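Local atomic coordinates of succinate dehydrogenase subunit C (Mycolicibacterium smegmatis MC2 51, PDB entry 6LUM), a protein that contributes part of the haem-binding membrane domain of succinate dehydrogenase, which probably passes electrons from succinate oxidation to quinone. Residues 22-27 with 105-110; 80-85 with 120-125; 88-93 with 112-117. All blocks are in the same frame, centred on the assembly; numbering follows the deposited sequence.

Contact 1 (22-27 with 105-110); sequences RGDPGM and RYQRQM
The N-cap of helix 25-52 carries this contact: the carboxylate of Asp24 faces the first turn of helix 107-136, where Gln107 and Arg108 reach out to meet it. Asp24 splits its two oxygens between different jobs. OD2 takes the capping bond from Gly26 N at 3.1 Å, nearly straight and arriving on the anti side, somewhat out of the carboxylate plane. The same OD2 accepts from Gln107 NE2 across the gap at 3.2 Å, met nearly along the C-O direction but with a bent N-H...O angle of 136°. The amide is tilted against the carboxylate, and the bend of the Gln107 chain at chi2 (-112°) turns its NE2 to the cap. OD1 is left for charge pairing, in a salt bridge to Arg108 NH2 at 2.8 Å. Here the two flat groups stand almost perpendicular, 81° apart, with a single nitrogen of the guanidinium engaging the acid. Pro25 lies over one guanidinium face, its CD 4.0 Å from Arg108 NH2, offset toward the rim. An alanine in place of Asp24 would probably leave Gly26 N without its cap and Arg108 without its acidic mate in this contact, and set the Gln107 amide free to turn. Subunit B covers this end: its Asn235 accepts from Asp24 N and its Phe234 packs on Gln107. On the membrane subunit's own side, helix 71-99 comes up alongside, with Arg93 against Gln107 and both Arg93 and Leu96 against Met110.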
loop_
_atom_site.group_PDB
_atom_site.type_symbol
_atom_site.label_atom_id
_atom_site.label_comp_id
_atom_site.label_asym_id
_atom_site.label_seq_id
_atom_site.Cartn_x
_atom_site.Cartn_y
_atom_site.Cartn_z
ATOM N N ARG F 22 -30.586 -1.446 31.367
ATOM C CA ARG F 22 -31.510 -0.351 31.651
ATOM C C ARG F 22 -31.164 0.892 30.830
ATOM O O ARG F 22 -30.839 1.950 31.356
ATOM C CB ARG F 22 -31.517 -0.044 33.151
ATOM C CG ARG F 22 -32.493 1.003 33.604
ATOM C CD ARG F 22 -32.557 1.048 35.105
ATOM N NE ARG F 22 -33.361 -0.043 35.637
ATOM C CZ ARG F 22 -32.859 -1.176 36.110
ATOM N NH1 ARG F 22 -33.671 -2.114 36.576
ATOM N NH2 ARG F 22 -31.549 -1.370 36.121
ATOM N N GLY F 23 -31.242 0.744 29.513
ATOM C CA GLY F 23 -30.918 1.838 28.621
ATOM C C GLY F 23 -32.100 2.454 27.906
ATOM O O GLY F 23 -33.163 2.647 28.496
ATOM N N ASP F 24 -31.920 2.764 26.629
ATOM C CA ASP F 24 -32.922 3.460 25.845
ATOM C C ASP F 24 -34.169 2.596 25.662
ATOM O O ASP F 24 -34.134 1.387 25.891
ATOM C CB ASP F 24 -32.326 3.821 24.495
ATOM C CG ASP F 24 -32.960 5.024 23.883
ATOM O OD1 ASP F 24 -32.697 6.138 24.362
ATOM O OD2 ASP F 24 -33.722 4.865 22.911
ATOM N N PRO F 25 -35.303 3.198 25.278
ATOM C CA PRO F 25 -36.447 2.380 24.846
ATOM C C PRO F 25 -36.281 1.769 23.463
ATOM O O PRO F 25 -36.923 0.752 23.169
ATOM C CB PRO F 25 -37.614 3.371 24.880
ATOM C CG PRO F 25 -36.989 4.694 24.793
ATOM C CD PRO F 25 -35.719 4.580 25.549
ATOM N N GLY F 26 -35.455 2.354 22.601
ATOM C CA GLY F 26 -35.127 1.711 21.349
ATOM C C GLY F 26 -34.444 0.380 21.529
ATOM O O GLY F 26 -34.534 -0.475 20.648
ATOM N N MET F 27 -33.792 0.166 22.667
ATOM C CA MET F 27 -33.170 -1.122 22.937
ATOM C C MET F 27 -34.215 -2.207 23.145
ATOM O O MET F 27 -34.089 -3.317 22.617
ATOM C CB MET F 27 -32.268 -0.993 24.152
ATOM C CG MET F 27 -31.496 -2.217 24.517
ATOM S SD MET F 27 -31.138 -2.182 26.271
ATOM C CE MET F 27 -29.799 -3.343 26.331
ATOM N N ARG F 105 -33.999 11.824 14.594
ATOM C CA ARG F 105 -34.458 12.804 15.569
ATOM C C ARG F 105 -35.806 12.416 16.152
ATOM O O ARG F 105 -36.051 12.611 17.346
ATOM C CB ARG F 105 -34.542 14.179 14.927
ATOM C CG ARG F 105 -33.393 14.478 14.011
ATOM C CD ARG F 105 -33.635 15.771 13.274
ATOM N NE ARG F 105 -34.398 16.715 14.081
ATOM C CZ ARG F 105 -34.767 17.917 13.659
ATOM N NH1 ARG F 105 -34.441 18.319 12.440
ATOM N NH2 ARG F 105 -35.464 18.716 14.453
ATOM N N TYR F 106 -36.696 11.873 15.326
ATOM C CA TYR F 106 -38.046 11.523 15.741
ATOM C C TYR F 106 -38.175 10.054 16.106
ATOM O O TYR F 106 -39.253 9.477 15.977
ATOM C CB TYR F 106 -39.039 11.888 14.646
ATOM C CG TYR F 106 -38.915 13.317 14.204
ATOM C CD1 TYR F 106 -39.242 14.353 15.055
ATOM C CD2 TYR F 106 -38.463 13.630 12.943
ATOM C CE1 TYR F 106 -39.125 15.652 14.659
ATOM C CE2 TYR F 106 -38.342 14.927 12.539
ATOM C CZ TYR F 106 -38.674 15.933 13.400
ATOM O OH TYR F 106 -38.554 17.237 12.992
ATOM N N GLN F 107 -37.086 9.444 16.559
ATOM C CA GLN F 107 -37.103 8.046 16.966
ATOM C C GLN F 107 -38.175 7.781 18.018
ATOM O O GLN F 107 -39.035 6.911 17.841
ATOM C CB GLN F 107 -35.715 7.677 17.474
ATOM C CG GLN F 107 -35.604 6.370 18.180
ATOM C CD GLN F 107 -35.299 6.540 19.639
ATOM O OE1 GLN F 107 -34.733 7.545 20.045
ATOM N NE2 GLN F 107 -35.657 5.550 20.438
ATOM N N ARG F 108 -38.154 8.532 19.118
ATOM C CA ARG F 108 -39.096 8.261 20.198
ATOM C C ARG F 108 -40.510 8.680 19.835
ATOM O O ARG F 108 -41.476 8.075 20.313
ATOM C CB ARG F 108 -38.661 8.970 21.471
ATOM C CG ARG F 108 -37.491 8.338 22.167
ATOM C CD ARG F 108 -37.048 9.207 23.308
ATOM N NE ARG F 108 -35.725 8.845 23.788
ATOM C CZ ARG F 108 -35.444 8.601 25.059
ATOM N NH1 ARG F 108 -36.398 8.680 25.973
ATOM N NH2 ARG F 108 -34.209 8.281 25.415
ATOM N N GLN F 109 -40.659 9.715 19.008
ATOM C CA GLN F 109 -41.981 10.061 18.507
ATOM C C GLN F 109 -42.584 8.908 17.723
ATOM O O GLN F 109 -43.716 8.492 17.987
ATOM C CB GLN F 109 -41.903 11.312 17.642
ATOM C CG GLN F 109 -41.983 12.587 18.427
ATOM C CD GLN F 109 -40.702 12.919 19.133
ATOM O OE1 GLN F 109 -40.618 12.839 20.355
ATOM N NE2 GLN F 109 -39.699 13.335 18.374
ATOM N N MET F 110 -41.841 8.384 16.747
ATOM C CA MET F 110 -42.307 7.220 16.005
ATOM C C MET F 110 -42.629 6.070 16.939
ATOM O O MET F 110 -43.591 5.333 16.717
ATOM C CB MET F 110 -41.257 6.771 14.999
ATOM C CG MET F 110 -40.902 7.752 13.931
ATOM S SD MET F 110 -39.753 6.977 12.799
ATOM C CE MET F 110 -38.829 8.381 12.229
#

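Contact 2 (80-85 with 120-125); sequences LVAAVL and VIFIAA
Leu85 and Ala82 meet Ile121 and Phe122 in an antiparallel pairing of two long helices, 71-99 and 107-136, of the helical membrane domain of the succinate dehydrogenase/fumarate reductase family. The axes of the two segments come within 10.6 Å of each other at 157°, and the interface is wholly apolar, with no hydrogen bond crossing it. Its closer-packed part is on the Phe122 side. With CG anti to the backbone N (chi1 -180°), the ring swings back toward helix 71-99, and Ala82 CB sits 3.5 Å from its CE1, approaching the ring obliquely. The small methyl of Ala82 lets the aromatic lie close to the helix backbone. A bound phospholipid touches Phe122 as well, and Phe118, one turn earlier, meets its ring with the planes only about 15° apart. Ile121 forms the exposed margin. It offers its CB and CG2 to the helix, CG2 touching CD2 of the buried Leu85 at 3.8 Å; its CG1 branch lies beside its own backbone N. The same CD2 of Leu85 lies 4.2 Å from CB of the next residue, Phe122. Toward the start of segment 80-85 the touch is lighter, between short side chains, and Leu70 and Met71 of subunit D pack on Val81 and Ala125 there. The last link is a pair of methyl groups, Val81 CG1 and Ala125 CB, 4.3 Å apart.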
loop_
_atom_site.group_PDB
_atom_site.type_symbol
_atom_site.label_atom_id
_atom_site.label_comp_id
_atom_site.label_asym_id
_atom_site.label_seq_id
_atom_site.Cartn_x
_atom_site.Cartn_y
_atom_site.Cartn_z
ATOM N N LEU F 80 -49.774 -14.748 17.492
ATOM C CA LEU F 80 -49.070 -14.545 16.233
ATOM C C LEU F 80 -49.528 -13.278 15.528
ATOM O O LEU F 80 -48.724 -12.611 14.872
ATOM C CB LEU F 80 -49.268 -15.753 15.331
ATOM C CG LEU F 80 -48.549 -15.707 13.994
ATOM C CD1 LEU F 80 -47.144 -16.258 14.126
ATOM C CD2 LEU F 80 -49.356 -16.485 12.991
ATOM N N VAL F 81 -50.808 -12.935 15.633
ATOM C CA VAL F 81 -51.270 -11.663 15.096
ATOM C C VAL F 81 -50.523 -10.522 15.759
ATOM O O VAL F 81 -50.059 -9.589 15.094
ATOM C CB VAL F 81 -52.787 -11.520 15.284
ATOM C CG1 VAL F 81 -53.197 -10.075 15.125
ATOM C CG2 VAL F 81 -53.504 -12.373 14.290
ATOM N N ALA F 82 -50.390 -10.587 17.085
ATOM C CA ALA F 82 -49.644 -9.567 17.815
ATOM C C ALA F 82 -48.203 -9.487 17.336
ATOM O O ALA F 82 -47.676 -8.396 17.101
ATOM C CB ALA F 82 -49.691 -9.863 19.310
ATOM N N ALA F 83 -47.545 -10.638 17.199
ATOM C CA ALA F 83 -46.150 -10.653 16.770
ATOM C C ALA F 83 -45.980 -10.011 15.401
ATOM O O ALA F 83 -45.124 -9.144 15.211
ATOM C CB ALA F 83 -45.622 -12.081 16.755
ATOM N N VAL F 84 -46.782 -10.432 14.426
ATOM C CA VAL F 84 -46.634 -9.902 13.075
ATOM C C VAL F 84 -46.965 -8.419 13.040
ATOM O O VAL F 84 -46.311 -7.641 12.338
ATOM C CB VAL F 84 -47.503 -10.698 12.087
ATOM C CG1 VAL F 84 -47.302 -10.183 10.686
ATOM C CG2 VAL F 84 -47.153 -12.154 12.145
ATOM N N LEU F 85 -47.965 -7.995 13.804
ATOM C CA LEU F 85 -48.348 -6.592 13.785
ATOM C C LEU F 85 -47.255 -5.715 14.381
ATOM O O LEU F 85 -46.905 -4.670 13.814
ATOM C CB LEU F 85 -49.661 -6.426 14.535
ATOM C CG LEU F 85 -50.366 -5.089 14.458
ATOM C CD1 LEU F 85 -50.597 -4.716 13.021
ATOM C CD2 LEU F 85 -51.669 -5.197 15.199
ATOM N N VAL F 120 -54.423 0.179 19.256
ATOM C CA VAL F 120 -55.692 0.315 18.542
ATOM C C VAL F 120 -55.976 -0.922 17.700
ATOM O O VAL F 120 -56.988 -1.615 17.893
ATOM C CB VAL F 120 -55.680 1.577 17.666
ATOM C CG1 VAL F 120 -56.887 1.589 16.766
ATOM C CG2 VAL F 120 -55.659 2.812 18.521
ATOM N N ILE F 121 -55.085 -1.215 16.751
ATOM C CA ILE F 121 -55.339 -2.276 15.789
ATOM C C ILE F 121 -55.422 -3.623 16.487
ATOM O O ILE F 121 -56.190 -4.497 16.079
ATOM C CB ILE F 121 -54.258 -2.275 14.699
ATOM C CG1 ILE F 121 -54.189 -0.919 14.011
ATOM C CG2 ILE F 121 -54.553 -3.324 13.668
ATOM C CD1 ILE F 121 -53.174 -0.869 12.908
ATOM N N PHE F 122 -54.668 -3.812 17.563
ATOM C CA PHE F 122 -54.659 -5.111 18.207
ATOM C C PHE F 122 -55.884 -5.337 19.066
ATOM O O PHE F 122 -56.389 -6.460 19.112
ATOM C CB PHE F 122 -53.411 -5.278 19.054
ATOM C CG PHE F 122 -53.331 -6.596 19.737
ATOM C CD1 PHE F 122 -53.109 -7.744 19.013
ATOM C CD2 PHE F 122 -53.482 -6.689 21.101
ATOM C CE1 PHE F 122 -53.035 -8.963 19.640
ATOM C CE2 PHE F 122 -53.407 -7.905 21.735
ATOM C CZ PHE F 122 -53.179 -9.043 21.005
ATOM N N ILE F 123 -56.386 -4.315 19.759
ATOM C CA ILE F 123 -57.654 -4.502 20.450
ATOM C C ILE F 123 -58.778 -4.733 19.453
ATOM O O ILE F 123 -59.653 -5.574 19.681
ATOM C CB ILE F 123 -57.938 -3.330 21.403
ATOM C CG1 ILE F 123 -57.212 -3.564 22.729
ATOM C CG2 ILE F 123 -59.419 -3.172 21.633
ATOM C CD1 ILE F 123 -55.766 -3.145 22.755
ATOM N N ALA F 124 -58.746 -4.049 18.303
ATOM C CA ALA F 124 -59.752 -4.332 17.278
ATOM C C ALA F 124 -59.658 -5.774 16.779
ATOM O O ALA F 124 -60.677 -6.471 16.663
ATOM C CB ALA F 124 -59.612 -3.351 16.116
ATOM N N ALA F 125 -58.445 -6.242 16.482
ATOM C CA ALA F 125 -58.271 -7.591 15.960
ATOM C C ALA F 125 -58.646 -8.644 16.992
ATOM O O ALA F 125 -59.223 -9.683 16.648
ATOM C CB ALA F 125 -56.831 -7.791 15.496
#

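Contact 3 (88-93 with 112-117); sequences ALNGIR and AVIAGL. With HEM (protoporphyrin IX containing Fe), chain B.
Leu89 and Ile114 point toward each other, their CB atoms 4.1 Å apart, where helices 71-99 and 107-136 run antiparallel with segment axes 9.9 Å apart. From this shared point the two side chains part company. Leu89 sends CD1 along the partner helix, to 3.9 Å from Ile114 O and on to 4.4 Å from Leu117 CB, thus bridging one turn. Ile114 goes the other way. Its CG1 sits between the backbone N and the carbonyl carbon (chi1 74°), which carries CD1 across to the next residues of helix 71-99. There the methyl lies 3.6 Å from Asn90 OD1, the two side chains meeting at a slant, and 4.2 Å from Arg93 CD, so that it rests on the aliphatic part of the arginine. The Ile114 CG2 branch leans instead toward the Leu89 carbonyl. Ile114 thus sits against Leu89, Asn90 and Arg93, and no hydrogen bond joins the segments. The face of helix 71-99 turned away from helix 107-136 belongs to a haem. Gly91 brings its C to 3.7 Å from HEM CBC, and since a CB there would run into the porphyrin CHD, the missing side chain lets the helix lie close to the ring. Ala88 CB flanks the same edge near HEM CMC. Around segment 88-93, Ser29 and His33 of helix 25-52 touch Asn90, Leu63 and Val59 of subunit D pack on Ala88 and Ile92, and helix 107-136 packs on another side, with a phospholipid touching Ile92 and Leu117.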
loop_
_atom_site.group_PDB
_atom_site.type_symbol
_atom_site.label_atom_id
_atom_site.label_comp_id
_atom_site.label_asym_id
_atom_site.label_seq_id
_atom_site.Cartn_x
_atom_site.Cartn_y
_atom_site.Cartn_z
ATOM N N ALA F 88 -44.281 -5.537 11.977
ATOM C CA ALA F 88 -44.526 -4.672 10.833
ATOM C C ALA F 88 -44.406 -3.205 11.210
ATOM O O ALA F 88 -43.748 -2.425 10.512
ATOM C CB ALA F 88 -45.902 -4.963 10.253
ATOM N N LEU F 89 -45.025 -2.810 12.321
ATOM C CA LEU F 89 -44.979 -1.407 12.733
ATOM C C LEU F 89 -43.558 -0.964 13.076
ATOM O O LEU F 89 -43.086 0.087 12.615
ATOM C CB LEU F 89 -45.910 -1.195 13.917
ATOM C CG LEU F 89 -47.386 -1.411 13.632
ATOM C CD1 LEU F 89 -48.147 -1.396 14.922
ATOM C CD2 LEU F 89 -47.891 -0.334 12.717
ATOM N N ASN F 90 -42.855 -1.749 13.888
ATOM C CA ASN F 90 -41.494 -1.375 14.239
ATOM C C ASN F 90 -40.559 -1.420 13.042
ATOM O O ASN F 90 -39.599 -0.650 12.985
ATOM C CB ASN F 90 -40.961 -2.273 15.336
ATOM C CG ASN F 90 -39.879 -1.617 16.119
ATOM O OD1 ASN F 90 -40.147 -0.817 16.999
ATOM N ND2 ASN F 90 -38.642 -1.926 15.793
ATOM N N GLY F 91 -40.801 -2.304 12.077
ATOM C CA GLY F 91 -39.990 -2.292 10.884
ATOM C C GLY F 91 -40.229 -1.062 10.049
ATOM O O GLY F 91 -39.309 -0.565 9.406
ATOM N N ILE F 92 -41.459 -0.557 10.036
ATOM C CA ILE F 92 -41.698 0.725 9.381
ATOM C C ILE F 92 -40.891 1.817 10.058
ATOM O O ILE F 92 -40.274 2.656 9.396
ATOM C CB ILE F 92 -43.196 1.065 9.376
ATOM C CG1 ILE F 92 -43.956 0.120 8.459
ATOM C CG2 ILE F 92 -43.402 2.478 8.919
ATOM C CD1 ILE F 92 -45.434 0.257 8.586
ATOM N N ARG F 93 -40.879 1.821 11.391
ATOM C CA ARG F 93 -40.084 2.806 12.122
ATOM C C ARG F 93 -38.608 2.715 11.756
ATOM O O ARG F 93 -37.946 3.732 11.535
ATOM C CB ARG F 93 -40.272 2.614 13.619
ATOM C CG ARG F 93 -39.485 3.565 14.460
ATOM C CD ARG F 93 -39.492 3.153 15.901
ATOM N NE ARG F 93 -38.356 2.300 16.198
ATOM C CZ ARG F 93 -37.353 2.647 16.986
ATOM N NH1 ARG F 93 -37.362 3.820 17.576
ATOM N NH2 ARG F 93 -36.352 1.814 17.199
ATOM N N ALA F 112 -43.671 6.102 20.117
ATOM C CA ALA F 112 -44.955 6.302 20.785
ATOM C C ALA F 112 -46.119 6.166 19.809
ATOM O O ALA F 112 -47.174 5.615 20.155
ATOM C CB ALA F 112 -44.986 7.667 21.464
ATOM N N VAL F 113 -45.943 6.652 18.580
ATOM C CA VAL F 113 -47.006 6.549 17.587
ATOM C C VAL F 113 -47.309 5.092 17.274
ATOM O O VAL F 113 -48.475 4.697 17.178
ATOM C CB VAL F 113 -46.633 7.332 16.319
ATOM C CG1 VAL F 113 -47.593 7.007 15.204
ATOM C CG2 VAL F 113 -46.641 8.817 16.604
ATOM N N ILE F 114 -46.276 4.268 17.112
ATOM C CA ILE F 114 -46.546 2.872 16.793
ATOM C C ILE F 114 -47.038 2.117 18.014
ATOM O O ILE F 114 -47.772 1.143 17.873
ATOM C CB ILE F 114 -45.329 2.172 16.165
ATOM C CG1 ILE F 114 -44.267 1.878 17.209
ATOM C CG2 ILE F 114 -44.766 2.982 15.019
ATOM C CD1 ILE F 114 -43.124 1.099 16.678
ATOM N N ALA F 115 -46.692 2.543 19.228
ATOM C CA ALA F 115 -47.347 1.960 20.395
ATOM C C ALA F 115 -48.849 2.210 20.352
ATOM O O ALA F 115 -49.656 1.303 20.595
ATOM C CB ALA F 115 -46.748 2.524 21.681
ATOM N N GLY F 116 -49.242 3.442 20.022
ATOM C CA GLY F 116 -50.661 3.746 19.904
ATOM C C GLY F 116 -51.347 2.951 18.808
ATOM O O GLY F 116 -52.423 2.380 19.020
ATOM N N LEU F 117 -50.737 2.906 17.622
ATOM C CA LEU F 117 -51.307 2.147 16.512
ATOM C C LEU F 117 -51.428 0.673 16.860
ATOM O O LEU F 117 -52.428 0.028 16.529
ATOM C CB LEU F 117 -50.461 2.321 15.256
ATOM C CG LEU F 117 -50.579 3.666 14.552
ATOM C CD1 LEU F 117 -49.967 3.599 13.174
ATOM C CD2 LEU F 117 -52.025 4.083 14.470
HETATM C CHA HEM B . -35.698 -7.943 10.513
HETATM C CHB HEM B . -38.185 -12.015 10.081
HETATM C CHC HEM B . -41.831 -9.358 8.428
HETATM C CHD HEM B . -39.274 -5.307 8.597
HETATM C C1A HEM B . -36.090 -9.248 10.645
HETATM C C2A HEM B . -35.405 -10.280 11.378
HETATM C C3A HEM B . -36.093 -11.398 11.254
HETATM C C4A HEM B . -37.231 -11.117 10.440
HETATM C CMA HEM B . -35.756 -12.764 11.858
HETATM C CAA HEM B . -34.107 -10.122 12.173
HETATM C CBA HEM B . -34.343 -9.235 13.375
HETATM C CGA HEM B . -33.013 -8.751 13.849
HETATM O O1A HEM B . -32.959 -8.117 14.919
HETATM O O2A HEM B . -32.006 -8.993 13.152
HETATM C C1B HEM B . -39.351 -11.633 9.502
HETATM C C2B HEM B . -40.299 -12.519 8.909
HETATM C C3B HEM B . -41.298 -11.753 8.472
HETATM C C4B HEM B . -41.001 -10.394 8.752
HETATM C CMB HEM B . -40.109 -14.045 8.861
HETATM C CAB HEM B . -42.589 -12.104 7.744
HETATM C CBB HEM B . -42.707 -13.285 7.171
HETATM C C1C HEM B . -41.483 -8.041 8.362
HETATM C C2C HEM B . -42.362 -6.977 8.003
HETATM C C3C HEM B . -41.678 -5.851 8.036
HETATM C C4C HEM B . -40.328 -6.161 8.434
HETATM C CMC HEM B . -43.845 -7.126 7.643
HETATM C CAC HEM B . -42.302 -4.491 7.709
HETATM C CBC HEM B . -41.582 -3.387 7.549
HETATM C C1D HEM B . -38.043 -5.693 9.054
HETATM C C2D HEM B . -36.842 -4.901 9.063
HETATM C C3D HEM B . -35.880 -5.640 9.588
HETATM C C4D HEM B . -36.411 -6.921 9.938
HETATM C CMD HEM B . -36.690 -3.460 8.555
HETATM C CAD HEM B . -34.431 -5.223 9.803
HETATM C CBD HEM B . -34.270 -4.970 11.284
HETATM C CGD HEM B . -32.866 -4.540 11.527
HETATM O O1D HEM B . -32.054 -4.684 10.586
HETATM O O2D HEM B . -32.578 -4.058 12.647
HETATM N NA HEM B . -37.215 -9.792 10.081
HETATM N NB HEM B . -39.792 -10.338 9.389
HETATM N NC HEM B . -40.247 -7.517 8.626
HETATM N ND HEM B . -37.743 -6.928 9.592
HETATM FE FE HEM B . -38.726 -8.661 9.344
#

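From the N terminus, the chain first passes 22-27, at the start of helix 25-52, and closes back on it only at 105-110, so contact 1 spans two further helices. Helix 71-99 then supplies 80-85 and 88-93 in turn. After the connection that follows it, helix 107-136 runs back alongside: 112-117 closes the short loop of contact 3, and 120-125 the longer loop of contact 2, which encloses it. Contact 1 crosses both. Contacts 2 and 3 are successive levels of one antiparallel helix pair, while contact 1 brings in the start of helix 25-52. Contacts 1 and 3 adjoin at Arg93; contact 2 lies further along the same pair and does not touch contact 1.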